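Local structure of transcriptional regulator, MerR family (Bacillus thuringiensis serovar konkukian, 3GPV) at residues 70-75 / 101-106; 83-88 / 94-99. The protein probably binds promoter DNA as a dimeric transcription factor of the MerR family, through a helix-turn-helix domain joined to a long dimerisation helix. All blocks are in the same frame, centred on the assembly; numbering follows the deposited sequence.

How the contacts relate
Counting from the N terminus, the chain runs through the probable DNA-binding region, from helix 57-70 through the loop 70-75 to helix 76-88, then turns and enters the long helix 93-128. Contact 2 closes the shorter loop, where 94-99 folds back on 83-88 just after the turn between the two helices. Contact 1 closes the wider one a little further along, bringing 101-106 against the loop 70-75, and contact 2 is nested inside it. Their centres lie about 14 Å apart, and Met74 of contact 1 touches Leu99 of contact 2. Together they fasten the start of the long helix to helices 57-70 and 76-88, with the second subunit packing beside both.

Contact 1 (70-75 / 101-106); sequences KNTGMP and KQQEAN
Met74 and Gln103 make the closest backbone approach, their CA atoms 7.5 Å apart, where the loop 70-75 passes the side of the helical segment 101-106. Gln103 carries the helix side of the contact: its side chain reaches across, and its carboxamide meets Thr72 through NE2, near the amide plane, and Met74 over one face. CG leaves anti to the backbone N (chi1 -172°) and the chain then bends at chi2, which presents the amide nitrogen to the loop. Gln103 NE2 donates to Thr72 OG1 at 2.9 Å, with the hydroxyl oxygen close to the amide plane but the bond itself bent, 139° at the hydrogen. A weak second bond from Gln103 NE2 reaches Thr72 O at 3.3 Å, so side chain and backbone of one threonine both receive the same amide group. Thr72 OG1 is also hydrogen-bonded to Cys68 O and Leu69 O, which ties the hydroxyl to the last turn of helix 57-70. That helix ends in a Schellman motif: Gly73, with positive phi, is the C-prime residue, Met74 N bonds to Leu69 O, and Gly73 N bonds to Lys70 O. The glutamine therefore docks on a helix terminus in the MerR-type DNA-binding domain, just where the chain turns toward Pro75, the N-cap of helix 76-88. Over the amide face comes Met74, a selenomethionine, extended through chi2 and then turned at chi3 (-69°). This brings its methyl CE 3.7 Å from Gln103 CD and 3.5 Å from Gln103 OE1. Met74 also packs on Leu69, Ile79 and Leu99, one from each of helices 57-70, 76-88 and 93-128, and Gln103 touches Leu69 too. All three touching residues are buried, and Asn117 of the second subunit packs on Thr72.

Contact 2 (83-88 / 94-99); sequences IDWSME and LHRLKL
A helical hairpin brings Trp85 against His95, Arg96 and Leu99: after helix 76-88 the chain turns back into the long helix 93-128, which is the dimerisation helix in MerR-type regulators. The short segments run roughly antiparallel, with 148° between their directions and their axes 9.8 Å apart. Trp85 reaches across from helix 76-88 and supplies the largest share of the contact. CB of His95 sits over one face of the indole in a CH-pi contact, 3.7 Å from the centroid of the six-membered ring and almost on its normal. The imidazole carries on from there with its edge toward the face of the five-membered ring, the two planes at 63° in an edge-to-face pair. At the far end of the indole, Trp85 CZ3 meets Leu99 CD1 at 4.0 Å, while nearer the backbone Trp85 CB rests on Arg96 CG.

Past that point the arginine chain bends at chi3 (-78°), and one face of its guanidinium comes over Ser86 CA. Arg96 NE is hydrogen-bonded to Thr92 OG1, and NH2 makes a weak bond to Gly89 O; both partners lie in the turn between the helices. Tyr128 of the second subunit also packs on this arginine. Ser86 OG is hydrogen-bonded to Phe82 O and lies 3.4 Å from Arg96 CD. A water bridges the two side chains, donating to Ser86 OG at 2.7 Å and accepting from Arg96 NH1 at 3.2 Å.

Contact 1 (70-75 / 101-106)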
ATOM      1  N   LYS B  70      -4.492  -3.855  -8.444  1.00 40.25           N
ATOM      2  CA  LYS B  70      -3.114  -3.778  -7.989  1.00 42.15           C
ATOM      3  C   LYS B  70      -2.948  -2.649  -6.977  1.00 41.69           C
ATOM      4  O   LYS B  70      -2.240  -2.796  -5.988  1.00 40.27           O
ATOM      5  CB  LYS B  70      -2.172  -3.582  -9.184  1.00 44.00           C
ATOM      6  CG  LYS B  70      -0.753  -3.157  -8.838  1.00 46.82           C
ATOM      7  CD  LYS B  70      -0.675  -1.640  -8.699  1.00 50.46           C
ATOM      8  CE  LYS B  70       0.753  -1.135  -8.534  1.00 52.25           C
ATOM      9  NZ  LYS B  70       0.787   0.361  -8.530  1.00 52.61           N
ATOM     10  N   ASN B  71      -3.610  -1.527  -7.223  1.00 41.38           N
ATOM     11  CA  ASN B  71      -3.516  -0.391  -6.318  1.00 41.74           C
ATOM     12  C   ASN B  71      -4.267  -0.612  -5.008  1.00 42.62           C
ATOM     13  O   ASN B  71      -4.182   0.207  -4.093  1.00 41.24           O
ATOM     14  CB  ASN B  71      -4.026   0.870  -7.011  1.00 41.20           C
ATOM     15  CG  ASN B  71      -3.040   1.407  -8.035  1.00 40.83           C
ATOM     16  OD1 ASN B  71      -3.411   2.151  -8.939  1.00 41.58           O
ATOM     17  ND2 ASN B  71      -1.778   1.044  -7.886  1.00 41.82           N
ATOM     18  N   THR B  72      -5.013  -1.710  -4.921  1.00 41.88           N
ATOM     19  CA  THR B  72      -5.742  -2.017  -3.702  1.00 42.22           C
ATOM     20  C   THR B  72      -5.143  -3.235  -3.022  1.00 41.65           C
ATOM     21  O   THR B  72      -5.758  -3.839  -2.145  1.00 41.00           O
ATOM     22  CB  THR B  72      -7.260  -2.228  -3.950  1.00 41.92           C
ATOM     23  OG1 THR B  72      -7.467  -3.078  -5.079  1.00 44.05           O
ATOM     24  CG2 THR B  72      -7.938  -0.897  -4.199  1.00 42.02           C
ATOM     25  N   GLY B  73      -3.936  -3.592  -3.453  1.00 41.33           N
ATOM     26  CA  GLY B  73      -3.221  -4.699  -2.852  1.00 40.63           C
ATOM     27  C   GLY B  73      -3.487  -6.127  -3.284  1.00 37.56           C
ATOM     28  O   GLY B  73      -3.023  -7.052  -2.607  1.00 42.15           O
HETATM   29  N   MSE B  74      -4.203  -6.347  -4.385  1.00 34.96           N
HETATM   30  CA  MSE B  74      -4.433  -7.730  -4.789  1.00 33.52           C
HETATM   31  C   MSE B  74      -3.140  -8.319  -5.304  1.00 41.55           C
HETATM   32  O   MSE B  74      -2.437  -7.688  -6.078  1.00 39.52           O
HETATM   33  CB  MSE B  74      -5.516  -7.873  -5.867  1.00 27.31           C
HETATM   34  CG  MSE B  74      -5.733  -9.350  -6.196  1.00 27.00           C
HETATM   35 SE   MSE B  74      -7.123  -9.572  -7.515  1.00 31.05          SE
HETATM   36  CE  MSE B  74      -8.655  -9.045  -6.456  1.00 26.67           C
ATOM     37  N   PRO B  75      -2.779  -9.524  -4.839  1.00 42.32           N
ATOM     38  CA  PRO B  75      -1.550 -10.199  -5.267  1.00 47.95           C
ATOM     39  C   PRO B  75      -1.551 -10.340  -6.788  1.00 51.48           C
ATOM     40  O   PRO B  75      -2.599 -10.534  -7.400  1.00 50.96           O
ATOM     41  CB  PRO B  75      -1.640 -11.534  -4.553  1.00 50.17           C
ATOM     42  CG  PRO B  75      -2.328 -11.158  -3.272  1.00 49.94           C
ATOM     43  CD  PRO B  75      -3.435 -10.260  -3.748  1.00 46.86           C
ATOM     44  N   LYS B 101     -16.077  -9.727  -4.947  1.00 31.75           N
ATOM     45  CA  LYS B 101     -16.741  -9.564  -3.667  1.00 34.67           C
ATOM     46  C   LYS B 101     -15.724  -9.649  -2.544  1.00 34.48           C
ATOM     47  O   LYS B 101     -15.794  -8.891  -1.587  1.00 34.12           O
ATOM     48  CB  LYS B 101     -17.864 -10.596  -3.499  1.00 39.17           C
ATOM     49  CG  LYS B 101     -19.070 -10.300  -4.395  1.00 44.82           C
ATOM     50  CD  LYS B 101     -20.213 -11.281  -4.183  1.00 49.32           C
ATOM     51  CE  LYS B 101     -20.836 -11.119  -2.809  1.00 53.42           C
ATOM     52  NZ  LYS B 101     -21.955 -12.080  -2.575  1.00 57.31           N
ATOM     53  N   GLN B 102     -14.757 -10.545  -2.660  1.00 33.00           N
ATOM     54  CA  GLN B 102     -13.746 -10.643  -1.617  1.00 34.19           C
ATOM     55  C   GLN B 102     -12.884  -9.377  -1.620  1.00 33.12           C
ATOM     56  O   GLN B 102     -12.549  -8.825  -0.565  1.00 30.54           O
ATOM     57  CB  GLN B 102     -12.872 -11.880  -1.827  1.00 35.69           C
ATOM     58  CG  GLN B 102     -13.662 -13.181  -1.837  1.00 41.19           C
ATOM     59  CD  GLN B 102     -12.781 -14.405  -2.003  1.00 43.12           C
ATOM     60  OE1 GLN B 102     -11.955 -14.467  -2.911  1.00 44.72           O
ATOM     61  NE2 GLN B 102     -12.958 -15.393  -1.127  1.00 42.58           N
ATOM     62  N   GLN B 103     -12.527  -8.911  -2.807  1.00 29.44           N
ATOM     63  CA  GLN B 103     -11.705  -7.707  -2.896  1.00 30.73           C
ATOM     64  C   GLN B 103     -12.443  -6.515  -2.295  1.00 29.63           C
ATOM     65  O   GLN B 103     -11.848  -5.690  -1.606  1.00 29.30           O
ATOM     66  CB  GLN B 103     -11.326  -7.417  -4.349  1.00 30.09           C
ATOM     67  CG  GLN B 103     -10.310  -6.289  -4.505  1.00 30.35           C
ATOM     68  CD  GLN B 103      -9.010  -6.541  -3.755  1.00 30.98           C
ATOM     69  OE1 GLN B 103      -8.767  -7.629  -3.249  1.00 32.27           O
ATOM     70  NE2 GLN B 103      -8.164  -5.530  -3.695  1.00 31.41           N
ATOM     71  N   GLU B 104     -13.739  -6.418  -2.563  1.00 28.69           N
ATOM     72  CA  GLU B 104     -14.528  -5.327  -2.010  1.00 29.18           C
ATOM     73  C   GLU B 104     -14.376  -5.389  -0.489  1.00 29.36           C
ATOM     74  O   GLU B 104     -14.073  -4.392   0.161  1.00 24.93           O
ATOM     75  CB  GLU B 104     -15.996  -5.484  -2.412  1.00 31.86           C
ATOM     76  CG  GLU B 104     -16.961  -4.669  -1.568  1.00 33.11           C
ATOM     77  CD  GLU B 104     -18.406  -4.969  -1.884  1.00 37.75           C
ATOM     78  OE1 GLU B 104     -18.716  -6.155  -2.163  1.00 35.11           O
ATOM     79  OE2 GLU B 104     -19.224  -4.020  -1.835  1.00 36.13           O
ATOM     80  N   ALA B 105     -14.576  -6.576   0.073  1.00 27.68           N
ATOM     81  CA  ALA B 105     -14.448  -6.743   1.515  1.00 29.06           C
ATOM     82  C   ALA B 105     -13.041  -6.273   1.942  1.00 28.43           C
ATOM     83  O   ALA B 105     -12.886  -5.526   2.911  1.00 26.39           O
ATOM     84  CB  ALA B 105     -14.692  -8.226   1.895  1.00 27.26           C
ATOM     85  N   ASN B 106     -12.016  -6.689   1.203  1.00 27.64           N
ATOM     86  CA  ASN B 106     -10.651  -6.283   1.522  1.00 28.81           C
ATOM     87  C   ASN B 106     -10.462  -4.759   1.421  1.00 28.39           C
ATOM     88  O   ASN B 106      -9.811  -4.134   2.254  1.00 23.96           O
ATOM     89  CB  ASN B 106      -9.662  -6.967   0.583  1.00 34.43           C
ATOM     90  CG  ASN B 106      -9.430  -8.420   0.934  1.00 39.70           C
ATOM     91  OD1 ASN B 106      -9.376  -8.778   2.106  1.00 43.93           O
ATOM     92  ND2 ASN B 106      -9.267  -9.263  -0.082  1.00 42.34           N
TER

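Contact 2 (83-88 / 94-99)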
ATOM      1  N   ILE B  83      -7.736 -12.282 -14.845  1.00 44.02           N
ATOM      2  CA  ILE B  83      -7.613 -12.053 -16.272  1.00 45.17           C
ATOM      3  C   ILE B  83      -7.858 -13.334 -17.054  1.00 45.41           C
ATOM      4  O   ILE B  83      -8.594 -13.334 -18.041  1.00 44.75           O
ATOM      5  CB  ILE B  83      -6.216 -11.527 -16.597  1.00 45.93           C
ATOM      6  CG1 ILE B  83      -6.014 -10.182 -15.906  1.00 46.26           C
ATOM      7  CG2 ILE B  83      -6.033 -11.399 -18.097  1.00 45.59           C
ATOM      8  CD1 ILE B  83      -4.560  -9.723 -15.905  1.00 50.09           C
ATOM      9  N   ASP B  84      -7.239 -14.422 -16.611  1.00 46.53           N
ATOM     10  CA  ASP B  84      -7.407 -15.702 -17.282  1.00 47.67           C
ATOM     11  C   ASP B  84      -8.868 -16.117 -17.259  1.00 47.88           C
ATOM     12  O   ASP B  84      -9.390 -16.605 -18.259  1.00 46.98           O
ATOM     13  CB  ASP B  84      -6.538 -16.778 -16.626  1.00 48.35           C
ATOM     14  CG  ASP B  84      -5.054 -16.531 -16.830  1.00 48.53           C
ATOM     15  OD1 ASP B  84      -4.674 -16.052 -17.918  1.00 51.12           O
ATOM     16  OD2 ASP B  84      -4.265 -16.826 -15.910  1.00 49.64           O
ATOM     17  N   TRP B  85      -9.530 -15.922 -16.122  1.00 48.11           N
ATOM     18  CA  TRP B  85     -10.945 -16.263 -16.009  1.00 48.95           C
ATOM     19  C   TRP B  85     -11.781 -15.402 -16.944  1.00 48.45           C
ATOM     20  O   TRP B  85     -12.709 -15.896 -17.579  1.00 48.21           O
ATOM     21  CB  TRP B  85     -11.458 -16.065 -14.579  1.00 50.43           C
ATOM     22  CG  TRP B  85     -11.095 -17.154 -13.628  1.00 51.81           C
ATOM     23  CD1 TRP B  85     -10.790 -18.442 -13.937  1.00 53.24           C
ATOM     24  CD2 TRP B  85     -11.059 -17.065 -12.199  1.00 53.77           C
ATOM     25  NE1 TRP B  85     -10.568 -19.167 -12.794  1.00 54.77           N
ATOM     26  CE2 TRP B  85     -10.726 -18.347 -11.710  1.00 54.45           C
ATOM     27  CE3 TRP B  85     -11.280 -16.027 -11.284  1.00 53.59           C
ATOM     28  CZ2 TRP B  85     -10.607 -18.620 -10.341  1.00 54.55           C
ATOM     29  CZ3 TRP B  85     -11.163 -16.298  -9.919  1.00 53.79           C
ATOM     30  CH2 TRP B  85     -10.828 -17.586  -9.464  1.00 54.46           C
ATOM     31  N   SER B  86     -11.463 -14.111 -17.014  1.00 47.59           N
ATOM     32  CA  SER B  86     -12.193 -13.200 -17.889  1.00 45.69           C
ATOM     33  C   SER B  86     -12.043 -13.666 -19.331  1.00 40.27           C
ATOM     34  O   SER B  86     -12.957 -13.528 -20.131  1.00 44.49           O
ATOM     35  CB  SER B  86     -11.653 -11.771 -17.749  1.00 49.32           C
ATOM     36  OG  SER B  86     -11.819 -11.292 -16.427  1.00 49.47           O
HETATM   37  N   MSE B  87     -10.888 -14.240 -19.644  1.00 37.70           N
HETATM   38  CA  MSE B  87     -10.605 -14.718 -21.000  1.00 38.74           C
HETATM   39  C   MSE B  87     -11.380 -16.009 -21.328  1.00 43.49           C
HETATM   40  O   MSE B  87     -11.799 -16.224 -22.464  1.00 42.97           O
HETATM   41  CB  MSE B  87      -9.102 -14.967 -21.166  1.00 29.03           C
HETATM   42  CG  MSE B  87      -8.217 -13.722 -21.050  1.00 28.91           C
HETATM   43 SE   MSE B  87      -8.507 -12.472 -22.456  1.00 43.45          SE
HETATM   44  CE  MSE B  87      -9.805 -11.256 -21.637  1.00 28.20           C
ATOM     45  N   GLU B  88     -11.573 -16.852 -20.313  1.00 46.82           N
ATOM     46  CA  GLU B  88     -12.294 -18.113 -20.478  1.00 53.70           C
ATOM     47  C   GLU B  88     -13.769 -17.929 -20.808  1.00 58.19           C
ATOM     48  O   GLU B  88     -14.425 -18.876 -21.240  1.00 59.34           O
ATOM     49  CB  GLU B  88     -12.165 -18.984 -19.223  1.00 57.29           C
ATOM     50  CG  GLU B  88     -10.760 -19.474 -18.957  1.00 58.47           C
ATOM     51  CD  GLU B  88     -10.621 -20.155 -17.610  1.00 59.57           C
ATOM     52  OE1 GLU B  88     -11.373 -21.109 -17.343  1.00 60.82           O
ATOM     53  OE2 GLU B  88      -9.752 -19.741 -16.815  1.00 59.64           O
ATOM     54  N   LEU B  94     -19.208 -16.799 -11.978  1.00 48.38           N
ATOM     55  CA  LEU B  94     -19.345 -16.956 -10.535  1.00 48.02           C
ATOM     56  C   LEU B  94     -17.993 -16.814  -9.845  1.00 46.75           C
ATOM     57  O   LEU B  94     -17.906 -16.261  -8.748  1.00 46.12           O
ATOM     58  CB  LEU B  94     -19.961 -18.318 -10.195  1.00 49.04           C
ATOM     59  CG  LEU B  94     -21.348 -18.621 -10.768  1.00 49.65           C
ATOM     60  CD1 LEU B  94     -21.828 -19.940 -10.196  1.00 51.02           C
ATOM     61  CD2 LEU B  94     -22.331 -17.509 -10.434  1.00 50.62           C
ATOM     62  N   HIS B  95     -16.941 -17.316 -10.486  1.00 46.12           N
ATOM     63  CA  HIS B  95     -15.596 -17.233  -9.923  1.00 46.67           C
ATOM     64  C   HIS B  95     -15.212 -15.762  -9.809  1.00 45.09           C
ATOM     65  O   HIS B  95     -14.828 -15.279  -8.746  1.00 42.93           O
ATOM     66  CB  HIS B  95     -14.571 -17.919 -10.833  1.00 50.14           C
ATOM     67  CG  HIS B  95     -14.984 -19.276 -11.316  1.00 54.16           C
ATOM     68  ND1 HIS B  95     -16.209 -19.518 -11.899  1.00 54.26           N
ATOM     69  CD2 HIS B  95     -14.305 -20.446 -11.365  1.00 55.20           C
ATOM     70  CE1 HIS B  95     -16.266 -20.778 -12.289  1.00 57.60           C
ATOM     71  NE2 HIS B  95     -15.123 -21.363 -11.977  1.00 57.59           N
ATOM     72  N   ARG B  96     -15.313 -15.062 -10.932  1.00 43.87           N
ATOM     73  CA  ARG B  96     -14.973 -13.652 -10.987  1.00 43.48           C
ATOM     74  C   ARG B  96     -15.822 -12.823 -10.039  1.00 42.69           C
ATOM     75  O   ARG B  96     -15.311 -11.923  -9.383  1.00 41.26           O
ATOM     76  CB  ARG B  96     -15.113 -13.138 -12.419  1.00 43.09           C
ATOM     77  CG  ARG B  96     -13.977 -13.579 -13.330  1.00 43.33           C
ATOM     78  CD  ARG B  96     -14.195 -13.102 -14.756  1.00 43.33           C
ATOM     79  NE  ARG B  96     -15.168 -13.933 -15.453  1.00 42.43           N
ATOM     80  CZ  ARG B  96     -16.135 -13.459 -16.230  1.00 42.62           C
ATOM     81  NH1 ARG B  96     -16.262 -12.148 -16.407  1.00 44.15           N
ATOM     82  NH2 ARG B  96     -16.969 -14.294 -16.835  1.00 41.19           N
ATOM     83  N   LEU B  97     -17.113 -13.127  -9.968  1.00 42.77           N
ATOM     84  CA  LEU B  97     -18.013 -12.402  -9.081  1.00 44.12           C
ATOM     85  C   LEU B  97     -17.528 -12.584  -7.653  1.00 43.87           C
ATOM     86  O   LEU B  97     -17.487 -11.635  -6.865  1.00 42.35           O
ATOM     87  CB  LEU B  97     -19.449 -12.924  -9.211  1.00 45.35           C
ATOM     88  CG  LEU B  97     -20.464 -12.388  -8.192  1.00 46.78           C
ATOM     89  CD1 LEU B  97     -20.577 -10.882  -8.304  1.00 48.14           C
ATOM     90  CD2 LEU B  97     -21.824 -13.031  -8.428  1.00 47.02           C
ATOM     91  N   LYS B  98     -17.150 -13.812  -7.326  1.00 42.69           N
ATOM     92  CA  LYS B  98     -16.654 -14.105  -5.997  1.00 42.87           C
ATOM     93  C   LYS B  98     -15.373 -13.321  -5.684  1.00 42.56           C
ATOM     94  O   LYS B  98     -15.262 -12.722  -4.613  1.00 42.07           O
ATOM     95  CB  LYS B  98     -16.417 -15.614  -5.851  1.00 44.09           C
ATOM     96  CG  LYS B  98     -15.768 -16.052  -4.533  1.00 46.56           C
ATOM     97  CD  LYS B  98     -16.425 -15.424  -3.298  1.00 48.59           C
ATOM     98  CE  LYS B  98     -17.905 -15.745  -3.198  1.00 49.11           C
ATOM     99  NZ  LYS B  98     -18.490 -15.209  -1.944  1.00 50.17           N
ATOM    100  N   LEU B  99     -14.421 -13.326  -6.620  1.00 39.73           N
ATOM    101  CA  LEU B  99     -13.147 -12.629  -6.443  1.00 37.11           C
ATOM    102  C   LEU B  99     -13.345 -11.144  -6.154  1.00 33.04           C
ATOM    103  O   LEU B  99     -12.699 -10.579  -5.284  1.00 33.90           O
ATOM    104  CB  LEU B  99     -12.269 -12.781  -7.691  1.00 39.29           C
ATOM    105  CG  LEU B  99     -10.768 -12.998  -7.452  1.00 40.18           C
ATOM    106  CD1 LEU B  99     -10.005 -12.705  -8.723  1.00 40.33           C
ATOM    107  CD2 LEU B  99     -10.272 -12.101  -6.326  1.00 42.80           C
TER
HETATM  108  O   HOH W   1     -14.087  -9.886 -16.085  1.00 45.98           O